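Local atomic coordinates of AT-less polyketide synthase (PDB entry 4TKT), a protein that probably catalyses the decarboxylative condensation step of polyketide chain extension, as a ketosynthase domain of the AT-less isomigrastatin synthase. Residues G316-H321 and N348-G353; G335-F340 and D400-L405; G381-S386 and A410-T415. All blocks are in the same frame, centred on the assembly; numbering follows the deposited sequence.

Interaction 1: residues G316-H321 and N348-G353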
ATOM      1  N   GLY A 316      -8.331  19.044   7.961  1.00 50.91           N
ATOM      2  CA  GLY A 316      -7.049  19.440   8.511  1.00 53.82           C
ATOM      3  C   GLY A 316      -5.920  19.380   7.503  1.00 46.13           C
ATOM      4  O   GLY A 316      -4.943  20.118   7.610  1.00 46.84           O
ATOM      5  N   CYS A 317      -6.056  18.500   6.517  1.00 44.53           N
ATOM      6  CA  CYS A 317      -4.995  18.296   5.540  1.00 43.53           C
ATOM      7  C   CYS A 317      -5.536  17.793   4.207  1.00 41.89           C
ATOM      8  O   CYS A 317      -6.431  16.950   4.163  1.00 41.25           O
ATOM      9  CB  CYS A 317      -3.958  17.312   6.089  1.00 43.54           C
ATOM     10  SG  CYS A 317      -2.663  16.838   4.921  1.00 59.79           S
ATOM     11  N   ILE A 318      -4.987  18.327   3.121  1.00 41.29           N
ATOM     12  CA  ILE A 318      -5.297  17.847   1.781  1.00 39.77           C
ATOM     13  C   ILE A 318      -4.043  17.289   1.121  1.00 41.65           C
ATOM     14  O   ILE A 318      -3.058  18.006   0.940  1.00 43.10           O
ATOM     15  CB  ILE A 318      -5.873  18.962   0.888  1.00 39.72           C
ATOM     16  CG1 ILE A 318      -7.262  19.383   1.371  1.00 45.06           C
ATOM     17  CG2 ILE A 318      -5.943  18.496  -0.556  1.00 38.20           C
ATOM     18  CD1 ILE A 318      -8.339  18.354   1.117  1.00 44.34           C
ATOM     19  N   GLU A 319      -4.074  16.007   0.777  1.00 39.88           N
ATOM     20  CA  GLU A 319      -3.004  15.409  -0.011  1.00 37.08           C
ATOM     21  C   GLU A 319      -3.334  15.569  -1.492  1.00 40.36           C
ATOM     22  O   GLU A 319      -4.140  14.821  -2.047  1.00 41.23           O
ATOM     23  CB  GLU A 319      -2.806  13.937   0.358  1.00 38.47           C
ATOM     24  CG  GLU A 319      -1.812  13.187  -0.522  1.00 40.92           C
ATOM     25  CD  GLU A 319      -0.401  13.734  -0.433  1.00 49.66           C
ATOM     26  OE1 GLU A 319      -0.094  14.452   0.541  1.00 55.50           O
ATOM     27  OE2 GLU A 319       0.405  13.441  -1.343  1.00 51.63           O
ATOM     28  N   ALA A 320      -2.708  16.558  -2.121  1.00 40.95           N
ATOM     29  CA  ALA A 320      -3.066  16.964  -3.476  1.00 39.80           C
ATOM     30  C   ALA A 320      -2.420  16.101  -4.558  1.00 36.82           C
ATOM     31  O   ALA A 320      -1.479  15.351  -4.302  1.00 33.89           O
ATOM     32  CB  ALA A 320      -2.697  18.426  -3.689  1.00 35.96           C
ATOM     33  N   HIS A 321      -2.953  16.219  -5.769  1.00 33.16           N
ATOM     34  CA  HIS A 321      -2.363  15.599  -6.946  1.00 33.25           C
ATOM     35  C   HIS A 321      -0.941  16.126  -7.119  1.00 38.45           C
ATOM     36  O   HIS A 321       0.021  15.360  -7.088  1.00 44.59           O
ATOM     37  CB  HIS A 321      -3.215  15.894  -8.183  1.00 35.52           C
ATOM     38  CG  HIS A 321      -2.880  15.050  -9.372  1.00 39.81           C
ATOM     39  ND1 HIS A 321      -2.779  13.677  -9.307  1.00 49.99           N
ATOM     40  CD2 HIS A 321      -2.642  15.385 -10.663  1.00 36.92           C
ATOM     41  CE1 HIS A 321      -2.483  13.204 -10.505  1.00 48.09           C
ATOM     42  NE2 HIS A 321      -2.395  14.218 -11.345  1.00 41.47           N
ATOM     43  N   ASN A 348      -6.564  29.855   5.104  1.00 67.06           N
ATOM     44  CA  ASN A 348      -5.331  29.345   5.703  1.00 66.16           C
ATOM     45  C   ASN A 348      -5.538  28.505   6.961  1.00 59.09           C
ATOM     46  O   ASN A 348      -4.877  28.727   7.974  1.00 60.58           O
ATOM     47  CB  ASN A 348      -4.397  30.514   6.022  1.00 60.32           C
ATOM     48  CG  ASN A 348      -4.237  31.460   4.853  1.00 62.88           C
ATOM     49  OD1 ASN A 348      -4.099  31.029   3.709  1.00 62.99           O
ATOM     50  ND2 ASN A 348      -4.268  32.758   5.131  1.00 62.36           N
ATOM     51  N   PHE A 349      -6.447  27.538   6.892  1.00 57.97           N
ATOM     52  CA  PHE A 349      -6.718  26.661   8.028  1.00 58.45           C
ATOM     53  C   PHE A 349      -6.336  25.217   7.718  1.00 67.35           C
ATOM     54  O   PHE A 349      -6.218  24.384   8.619  1.00 70.34           O
ATOM     55  CB  PHE A 349      -8.195  26.738   8.426  1.00 59.52           C
ATOM     56  CG  PHE A 349      -9.146  26.349   7.324  1.00 61.88           C
ATOM     57  CD1 PHE A 349      -9.650  27.306   6.457  1.00 58.07           C
ATOM     58  CD2 PHE A 349      -9.540  25.030   7.160  1.00 61.17           C
ATOM     59  CE1 PHE A 349     -10.526  26.953   5.444  1.00 56.62           C
ATOM     60  CE2 PHE A 349     -10.412  24.671   6.149  1.00 54.63           C
ATOM     61  CZ  PHE A 349     -10.907  25.634   5.291  1.00 57.40           C
ATOM     62  N   CYS A 350      -6.143  24.932   6.435  1.00 62.49           N
ATOM     63  CA  CYS A 350      -5.896  23.574   5.969  1.00 57.47           C
ATOM     64  C   CYS A 350      -4.474  23.420   5.439  1.00 57.26           C
ATOM     65  O   CYS A 350      -3.957  24.307   4.766  1.00 62.16           O
ATOM     66  CB  CYS A 350      -6.911  23.202   4.885  1.00 50.27           C
ATOM     67  SG  CYS A 350      -6.812  21.506   4.286  1.00 48.42           S
ATOM     68  N   ALA A 351      -3.843  22.294   5.751  1.00 54.19           N
ATOM     69  CA  ALA A 351      -2.508  22.012   5.244  1.00 48.72           C
ATOM     70  C   ALA A 351      -2.608  21.369   3.870  1.00 58.11           C
ATOM     71  O   ALA A 351      -3.601  20.711   3.557  1.00 61.36           O
ATOM     72  CB  ALA A 351      -1.747  21.113   6.201  1.00 48.94           C
ATOM     73  N   ILE A 352      -1.584  21.566   3.048  1.00 52.03           N
ATOM     74  CA  ILE A 352      -1.573  20.983   1.713  1.00 46.01           C
ATOM     75  C   ILE A 352      -0.147  20.635   1.283  1.00 42.63           C
ATOM     76  O   ILE A 352       0.813  21.309   1.659  1.00 51.80           O
ATOM     77  CB  ILE A 352      -2.235  21.935   0.681  1.00 45.22           C
ATOM     78  CG1 ILE A 352      -2.537  21.198  -0.627  1.00 42.83           C
ATOM     79  CG2 ILE A 352      -1.386  23.182   0.450  1.00 44.45           C
ATOM     80  CD1 ILE A 352      -3.350  22.012  -1.610  1.00 44.59           C
ATOM     81  N   GLY A 353      -0.021  19.558   0.515  1.00 40.76           N
ATOM     82  CA  GLY A 353       1.266  19.095   0.031  1.00 46.61           C
ATOM     83  C   GLY A 353       1.083  17.858  -0.825  1.00 46.10           C
ATOM     84  O   GLY A 353      -0.033  17.358  -0.960  1.00 46.95           O
TER
HETATM   85  O   HOH W   1      -4.139  22.608   9.876  1.00 51.05           O
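Cys317, Ile318 and Glu319 run beside Ala351, Ile352 and Gly353 as parallel neighbours, zipped together by backbone hydrogen bonds. Gly316 O receives Ala351 N, and Ala351 O in turn receives Ile318 N at 2.8 Å. Further on the spacing widens, and the bond from Gly353 N to Ile318 O is weak at 3.4 Å, before Ala320 N to Gly353 O closes the series. Ile352 can be followed atom by atom. Its CB lies 4.0 Å from Ile318 O. With CG1 anti to the backbone N (chi1 -166°), the longer branch leans across that same oxygen, CG1 to Ile318 O being 3.6 Å. CG1 also comes within 4.1 Å of Ala320 CB, and the extended chain ends with Ile352 CD1 4.2 Å from Ala320 CB. Strands 317-319 and 350-353 belong to a beta-alpha-beta crossover in the thiolase-type fold, and the connecting helix 328-340 covers this face, Ile333 and Leu336 resting on Ile352. On this side Cys350 SG touches Ile318 CG1 at 3.6 Å, and Phe403 of the next strand packs against both residues. Cys317 and Ala351 point to the other face, where Leu374 of helix 366-380 and Trp412 meet Cys317. Glu319 bends at chi2, which brings OE1 within 3.3 Å of Gly353 O, a meeting of two acceptors. The carboxylate is held from elsewhere, OE1 by a salt bridge to Lys373 and OE2 by the backbone N of Ala355, and the lysine's charge probably offsets the closeness of the two oxygens.

Interaction 2: residues G335-F340 and D400-L405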
ATOM      1  N   GLY A 335      -9.428  24.566  -8.404  1.00 40.95           N
ATOM      2  CA  GLY A 335     -10.467  23.578  -8.183  1.00 37.13           C
ATOM      3  C   GLY A 335     -10.795  23.420  -6.712  1.00 41.78           C
ATOM      4  O   GLY A 335     -11.964  23.363  -6.327  1.00 44.29           O
ATOM      5  N   LEU A 336      -9.755  23.355  -5.889  1.00 38.28           N
ATOM      6  CA  LEU A 336      -9.925  23.227  -4.449  1.00 39.20           C
ATOM      7  C   LEU A 336     -10.589  24.463  -3.852  1.00 40.86           C
ATOM      8  O   LEU A 336     -11.453  24.350  -2.984  1.00 47.71           O
ATOM      9  CB  LEU A 336      -8.577  22.976  -3.779  1.00 39.27           C
ATOM     10  CG  LEU A 336      -8.039  21.549  -3.863  1.00 37.97           C
ATOM     11  CD1 LEU A 336      -6.556  21.518  -3.545  1.00 41.05           C
ATOM     12  CD2 LEU A 336      -8.804  20.653  -2.908  1.00 38.10           C
ATOM     13  N   ASN A 337     -10.181  25.641  -4.318  1.00 44.84           N
ATOM     14  CA  ASN A 337     -10.758  26.894  -3.843  1.00 43.24           C
ATOM     15  C   ASN A 337     -12.254  26.961  -4.112  1.00 43.51           C
ATOM     16  O   ASN A 337     -13.031  27.369  -3.249  1.00 44.78           O
ATOM     17  CB  ASN A 337     -10.068  28.094  -4.496  1.00 47.48           C
ATOM     18  CG  ASN A 337      -8.661  28.312  -3.981  1.00 50.71           C
ATOM     19  OD1 ASN A 337      -8.237  27.682  -3.012  1.00 55.68           O
ATOM     20  ND2 ASN A 337      -7.930  29.218  -4.621  1.00 44.51           N
ATOM     21  N   ALA A 338     -12.648  26.556  -5.314  1.00 42.38           N
ATOM     22  CA  ALA A 338     -14.054  26.533  -5.698  1.00 42.56           C
ATOM     23  C   ALA A 338     -14.835  25.545  -4.840  1.00 49.80           C
ATOM     24  O   ALA A 338     -16.009  25.762  -4.538  1.00 54.41           O
ATOM     25  CB  ALA A 338     -14.195  26.188  -7.171  1.00 41.31           C
ATOM     26  N   ALA A 339     -14.178  24.458  -4.450  1.00 46.59           N
ATOM     27  CA  ALA A 339     -14.801  23.450  -3.601  1.00 41.25           C
ATOM     28  C   ALA A 339     -15.114  24.012  -2.217  1.00 50.49           C
ATOM     29  O   ALA A 339     -16.249  23.935  -1.747  1.00 56.76           O
ATOM     30  CB  ALA A 339     -13.908  22.231  -3.486  1.00 39.95           C
ATOM     31  N   PHE A 340     -14.101  24.579  -1.571  1.00 49.70           N
ATOM     32  CA  PHE A 340     -14.249  25.115  -0.224  1.00 45.19           C
ATOM     33  C   PHE A 340     -15.165  26.337  -0.172  1.00 58.44           C
ATOM     34  O   PHE A 340     -15.827  26.578   0.838  1.00 64.04           O
ATOM     35  CB  PHE A 340     -12.880  25.478   0.356  1.00 45.60           C
ATOM     36  CG  PHE A 340     -12.127  24.307   0.925  1.00 44.75           C
ATOM     37  CD1 PHE A 340     -12.359  23.885   2.223  1.00 45.50           C
ATOM     38  CD2 PHE A 340     -11.182  23.638   0.167  1.00 48.10           C
ATOM     39  CE1 PHE A 340     -11.668  22.814   2.751  1.00 44.84           C
ATOM     40  CE2 PHE A 340     -10.486  22.564   0.690  1.00 42.66           C
ATOM     41  CZ  PHE A 340     -10.729  22.153   1.984  1.00 53.45           C
ATOM     42  N   ASP A 400      -4.666  33.977  -0.189  1.00 67.07           N
ATOM     43  CA  ASP A 400      -6.110  34.065  -0.370  1.00 68.05           C
ATOM     44  C   ASP A 400      -6.667  32.695  -0.738  1.00 66.98           C
ATOM     45  O   ASP A 400      -7.241  32.507  -1.811  1.00 72.43           O
ATOM     46  CB  ASP A 400      -6.463  35.096  -1.442  1.00 71.29           C
ATOM     47  CG  ASP A 400      -7.947  35.410  -1.485  1.00 79.80           C
ATOM     48  OD1 ASP A 400      -8.625  35.234  -0.451  1.00 80.49           O
ATOM     49  OD2 ASP A 400      -8.436  35.834  -2.555  1.00 84.73           O
ATOM     50  N   SER A 401      -6.481  31.738   0.163  1.00 61.30           N
ATOM     51  CA  SER A 401      -6.915  30.367  -0.062  1.00 57.24           C
ATOM     52  C   SER A 401      -7.173  29.699   1.283  1.00 58.32           C
ATOM     53  O   SER A 401      -6.757  30.214   2.320  1.00 59.84           O
ATOM     54  CB  SER A 401      -5.862  29.595  -0.858  1.00 56.42           C
ATOM     55  OG  SER A 401      -4.771  29.232  -0.030  1.00 57.52           O
ATOM     56  N   PRO A 402      -7.866  28.550   1.279  1.00 58.26           N
ATOM     57  CA  PRO A 402      -8.046  27.824   2.540  1.00 57.04           C
ATOM     58  C   PRO A 402      -6.748  27.212   3.054  1.00 53.96           C
ATOM     59  O   PRO A 402      -6.707  26.740   4.188  1.00 54.64           O
ATOM     60  CB  PRO A 402      -9.042  26.715   2.174  1.00 52.98           C
ATOM     61  CG  PRO A 402      -9.690  27.165   0.914  1.00 54.53           C
ATOM     62  CD  PRO A 402      -8.654  27.955   0.186  1.00 56.19           C
ATOM     63  N   PHE A 403      -5.702  27.232   2.234  1.00 51.74           N
ATOM     64  CA  PHE A 403      -4.534  26.399   2.488  1.00 50.75           C
ATOM     65  C   PHE A 403      -3.294  27.124   2.998  1.00 52.04           C
ATOM     66  O   PHE A 403      -3.161  28.342   2.877  1.00 57.59           O
ATOM     67  CB  PHE A 403      -4.160  25.642   1.214  1.00 49.09           C
ATOM     68  CG  PHE A 403      -5.307  24.916   0.588  1.00 47.01           C
ATOM     69  CD1 PHE A 403      -5.853  23.802   1.202  1.00 49.31           C
ATOM     70  CD2 PHE A 403      -5.838  25.342  -0.616  1.00 46.38           C
ATOM     71  CE1 PHE A 403      -6.910  23.128   0.628  1.00 53.22           C
ATOM     72  CE2 PHE A 403      -6.895  24.672  -1.195  1.00 53.83           C
ATOM     73  CZ  PHE A 403      -7.432  23.563  -0.572  1.00 54.20           C
ATOM     74  N   VAL A 404      -2.397  26.335   3.580  1.00 57.41           N
ATOM     75  CA  VAL A 404      -1.034  26.751   3.882  1.00 56.13           C
ATOM     76  C   VAL A 404      -0.093  25.639   3.431  1.00 54.51           C
ATOM     77  O   VAL A 404      -0.179  24.511   3.918  1.00 56.54           O
ATOM     78  CB  VAL A 404      -0.824  27.033   5.382  1.00 54.49           C
ATOM     79  CG1 VAL A 404       0.653  27.226   5.681  1.00 55.01           C
ATOM     80  CG2 VAL A 404      -1.621  28.251   5.810  1.00 56.61           C
ATOM     81  N   LEU A 405       0.791  25.953   2.489  1.00 49.75           N
ATOM     82  CA  LEU A 405       1.704  24.959   1.936  1.00 48.00           C
ATOM     83  C   LEU A 405       2.655  24.420   2.999  1.00 58.00           C
ATOM     84  O   LEU A 405       3.418  25.173   3.602  1.00 63.50           O
ATOM     85  CB  LEU A 405       2.499  25.551   0.773  1.00 47.49           C
ATOM     86  CG  LEU A 405       3.427  24.569   0.059  1.00 45.72           C
ATOM     87  CD1 LEU A 405       2.629  23.399  -0.491  1.00 43.82           C
ATOM     88  CD2 LEU A 405       4.194  25.268  -1.049  1.00 53.73           C
TER
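Asn337 and Ser401 mark where the two backbones come nearest, CA to CA 6.4 Å, while the axes of helix 335-340 and strand 403-405 stay 12.0 Å apart, with 149° between their directions. No hydrogen bond crosses that gap; side chains fill it. Pro402 lies against both aromatic rings. Its CB sits over one face of the Phe340 ring, a CH-pi contact with CB 4.3 Å from the centroid, and it also lies over the centre of a face of the Phe403 ring. The planes of the two rings stand at 86° and the rings meet obliquely, Phe340 CE2 3.5 Å from Phe403 CZ. Leu336 approaches the Phe403 ring at its edge instead, Leu336 CB lying 3.5 Å from Phe403 CZ, and the two side chains cross at about a right angle. The helix is the connecting element of the beta-alpha-beta unit formed with strands 317-319 and 350-353, and here it reaches past that unit to the end strand of the large sheet. Phe340 is shared with the helix's other neighbour, since Trp305 of helix 294-308 meets its ring edge-to-face. With an alanine here, a gap would probably open between Pro402 and Trp305 and the Phe403 ring would lose one of its supports. At the outer end of the contact Asn337 sets its carbonyl oxygen against the proline: CG anti to the carbonyl carbon (chi1 -72°) brings Asn337 OD1 to 3.2 Å from Pro402 CD. The loop's bend before the strand is an ST turn, in which Ser401 OG accepts from Phe403 N at 3.2 Å and also bonds to Phe398 O.

Interaction 3: residues G381-S386 and A410-T415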
ATOM      1  N   GLY A 381       0.240  11.917  14.078  1.00 60.31           N
ATOM      2  CA  GLY A 381      -0.186  13.271  14.390  1.00 54.11           C
ATOM      3  C   GLY A 381       0.842  14.305  13.975  1.00 54.21           C
ATOM      4  O   GLY A 381       1.141  15.237  14.722  1.00 62.33           O
ATOM      5  N   THR A 382       1.387  14.134  12.775  1.00 52.21           N
ATOM      6  CA  THR A 382       2.460  14.992  12.292  1.00 52.18           C
ATOM      7  C   THR A 382       2.300  15.312  10.812  1.00 50.18           C
ATOM      8  O   THR A 382       2.096  14.418   9.994  1.00 53.44           O
ATOM      9  CB  THR A 382       3.838  14.337  12.512  1.00 52.20           C
ATOM     10  OG1 THR A 382       4.017  14.043  13.902  1.00 54.20           O
ATOM     11  CG2 THR A 382       4.953  15.261  12.044  1.00 52.33           C
ATOM     12  N   LEU A 383       2.388  16.592  10.475  1.00 50.71           N
ATOM     13  CA  LEU A 383       2.371  17.018   9.083  1.00 49.07           C
ATOM     14  C   LEU A 383       3.792  17.051   8.534  1.00 53.31           C
ATOM     15  O   LEU A 383       4.689  17.639   9.140  1.00 49.95           O
ATOM     16  CB  LEU A 383       1.710  18.387   8.947  1.00 58.62           C
ATOM     17  CG  LEU A 383       0.229  18.427   9.327  1.00 58.54           C
ATOM     18  CD1 LEU A 383      -0.270  19.860   9.407  1.00 51.97           C
ATOM     19  CD2 LEU A 383      -0.585  17.627   8.325  1.00 48.42           C
ATOM     20  N   VAL A 384       3.995  16.413   7.386  1.00 49.85           N
ATOM     21  CA  VAL A 384       5.325  16.293   6.804  1.00 50.90           C
ATOM     22  C   VAL A 384       5.544  17.310   5.684  1.00 52.38           C
ATOM     23  O   VAL A 384       4.585  17.753   5.051  1.00 51.89           O
ATOM     24  CB  VAL A 384       5.566  14.870   6.265  1.00 50.13           C
ATOM     25  CG1 VAL A 384       5.672  13.882   7.417  1.00 53.97           C
ATOM     26  CG2 VAL A 384       4.464  14.473   5.307  1.00 44.68           C
ATOM     27  N   PRO A 385       6.809  17.690   5.443  1.00 51.96           N
ATOM     28  CA  PRO A 385       7.153  18.690   4.426  1.00 50.12           C
ATOM     29  C   PRO A 385       6.759  18.307   3.001  1.00 43.21           C
ATOM     30  O   PRO A 385       6.659  17.126   2.671  1.00 49.75           O
ATOM     31  CB  PRO A 385       8.680  18.785   4.534  1.00 45.88           C
ATOM     32  CG  PRO A 385       8.990  18.345   5.909  1.00 47.26           C
ATOM     33  CD  PRO A 385       7.991  17.284   6.227  1.00 46.50           C
ATOM     34  N   SER A 386       6.538  19.323   2.174  1.00 43.14           N
ATOM     35  CA  SER A 386       6.377  19.146   0.739  1.00 41.43           C
ATOM     36  C   SER A 386       7.578  19.788   0.043  1.00 48.61           C
ATOM     37  O   SER A 386       7.898  20.951   0.289  1.00 53.45           O
ATOM     38  CB  SER A 386       5.063  19.760   0.255  1.00 46.75           C
ATOM     39  OG  SER A 386       4.724  19.293  -1.039  1.00 43.80           O
ATOM     40  N   ALA A 410       5.757  19.467  11.275  1.00 54.74           N
ATOM     41  CA  ALA A 410       4.971  20.158  12.288  1.00 56.76           C
ATOM     42  C   ALA A 410       3.929  19.233  12.903  1.00 57.98           C
ATOM     43  O   ALA A 410       3.460  18.301  12.253  1.00 56.64           O
ATOM     44  CB  ALA A 410       4.304  21.388  11.686  1.00 56.94           C
ATOM     45  N   PRO A 411       3.567  19.485  14.169  1.00 61.31           N
ATOM     46  CA  PRO A 411       2.553  18.662  14.831  1.00 67.90           C
ATOM     47  C   PRO A 411       1.162  18.871  14.243  1.00 64.59           C
ATOM     48  O   PRO A 411       0.817  19.988  13.861  1.00 66.81           O
ATOM     49  CB  PRO A 411       2.607  19.140  16.285  1.00 62.04           C
ATOM     50  CG  PRO A 411       3.145  20.523  16.202  1.00 63.19           C
ATOM     51  CD  PRO A 411       4.127  20.502  15.075  1.00 61.37           C
ATOM     52  N   TRP A 412       0.389  17.794  14.161  1.00 62.12           N
ATOM     53  CA  TRP A 412      -0.999  17.861  13.724  1.00 56.68           C
ATOM     54  C   TRP A 412      -1.898  17.539  14.912  1.00 67.37           C
ATOM     55  O   TRP A 412      -2.268  16.383  15.117  1.00 66.97           O
ATOM     56  CB  TRP A 412      -1.253  16.891  12.564  1.00 54.02           C
ATOM     57  CG  TRP A 412      -2.633  16.975  11.964  1.00 59.01           C
ATOM     58  CD1 TRP A 412      -3.658  17.784  12.364  1.00 61.64           C
ATOM     59  CD2 TRP A 412      -3.133  16.219  10.852  1.00 50.94           C
ATOM     60  NE1 TRP A 412      -4.763  17.575  11.574  1.00 60.90           N
ATOM     61  CE2 TRP A 412      -4.465  16.621  10.638  1.00 51.10           C
ATOM     62  CE3 TRP A 412      -2.582  15.241  10.018  1.00 54.39           C
ATOM     63  CZ2 TRP A 412      -5.254  16.081   9.625  1.00 49.25           C
ATOM     64  CZ3 TRP A 412      -3.366  14.708   9.013  1.00 47.04           C
ATOM     65  CH2 TRP A 412      -4.688  15.128   8.826  1.00 47.23           C
ATOM     66  N   PRO A 413      -2.254  18.567  15.697  1.00 71.62           N
ATOM     67  CA  PRO A 413      -3.000  18.395  16.950  1.00 74.13           C
ATOM     68  C   PRO A 413      -4.456  17.986  16.737  1.00 75.15           C
ATOM     69  O   PRO A 413      -5.104  18.451  15.798  1.00 75.46           O
ATOM     70  CB  PRO A 413      -2.915  19.780  17.594  1.00 65.13           C
ATOM     71  CG  PRO A 413      -2.810  20.712  16.441  1.00 65.75           C
ATOM     72  CD  PRO A 413      -1.999  19.988  15.400  1.00 68.92           C
ATOM     73  N   ARG A 414      -4.957  17.121  17.613  1.00 72.95           N
ATOM     74  CA  ARG A 414      -6.348  16.689  17.559  1.00 71.60           C
ATOM     75  C   ARG A 414      -7.249  17.688  18.276  1.00 81.63           C
ATOM     76  O   ARG A 414      -6.942  18.124  19.386  1.00 91.38           O
ATOM     77  CB  ARG A 414      -6.505  15.299  18.180  1.00 64.82           C
ATOM     78  CG  ARG A 414      -7.926  14.757  18.132  1.00 65.80           C
ATOM     79  CD  ARG A 414      -8.036  13.407  18.829  1.00 72.27           C
ATOM     80  NE  ARG A 414      -7.107  12.421  18.281  1.00 78.33           N
ATOM     81  CZ  ARG A 414      -7.385  11.614  17.261  1.00 83.22           C
ATOM     82  NH1 ARG A 414      -8.568  11.674  16.665  1.00 84.73           N
ATOM     83  NH2 ARG A 414      -6.475  10.748  16.833  1.00 83.87           N
ATOM     84  N   THR A 415      -8.355  18.056  17.638  1.00 81.83           N
ATOM     85  CA  THR A 415      -9.313  18.971  18.249  1.00 83.21           C
ATOM     86  C   THR A 415     -10.295  18.205  19.126  1.00 84.64           C
ATOM     87  O   THR A 415     -11.158  17.484  18.623  1.00 79.43           O
ATOM     88  CB  THR A 415     -10.093  19.773  17.192  1.00 79.37           C
ATOM     89  OG1 THR A 415      -9.180  20.544  16.401  1.00 79.67           O
ATOM     90  CG2 THR A 415     -11.086  20.709  17.864  1.00 77.51           C
TER
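Gly381, Thr382 and Leu383 pair antiparallel with Trp412, Pro411 and Ala410, and three backbone hydrogen bonds account for most of the polar atoms between them. Leu383 and Ala410 form the hydrogen-bonded pair. Leu383 N gives to Ala410 O at 2.7 Å, and Ala410 N returns the bond to Leu383 O at 3.0 Å. Thr382 faces Pro411 as the non-hydrogen-bonded pair, a position where the absent N-H of proline costs the sheet nothing. Ala410 O is further crowded by Thr382, whose CG2 lies 3.4 Å away and whose CA makes a C-H...O contact with it. The third bond, Trp412 N to Gly381 O at 2.7 Å, is nearly straight at the hydrogen (169°). This two-stranded sheet begins directly at the end of helix 366-380, which closes in a Schellman motif with Gly381, at positive phi, as its C-prime residue. The motif supplies acceptors for the next two donors: Gly381 N bonds to Met378 O, and Thr382 N to Gln377 O. The threonine hydroxyl OG1 has His380 O as its partner, while Val384 N, beyond the paired residues, is taken up by Gln377 OE1. On the side of Leu383 the contact turns apolar. Trp412 holds CG anti to its backbone N (chi1 -175°), which brings the indole up to the leucine; the two side chains cross obliquely, Leu383 CD2 reaching 3.5 Å from Trp412 CE3. Both residues also rest on Cys317 of strand 317-319 and on Gln377 of the helix.

In the fold
Interactions 1 and 2 are buried and adjoin: the helix of interaction 2 links the two strands of interaction 1 along the chain, and strand 403-405, at the end of the large sheet, is the neighbour of strand 350-353, to which it probably bonds through Val404 N and Cys350 O. Interaction 3 lies nearer the surface, in a separate two-stranded sheet, yet Trp412 CH2 packs 3.6 Å from Cys317 CB and so helps to cover the face of interaction 1 turned away from helix 328-340. Chemistry follows place. Backbone hydrogen bonds dominate the two strand pairings, parallel in one and antiparallel in the other, whereas interaction 2 relies on rings and a proline.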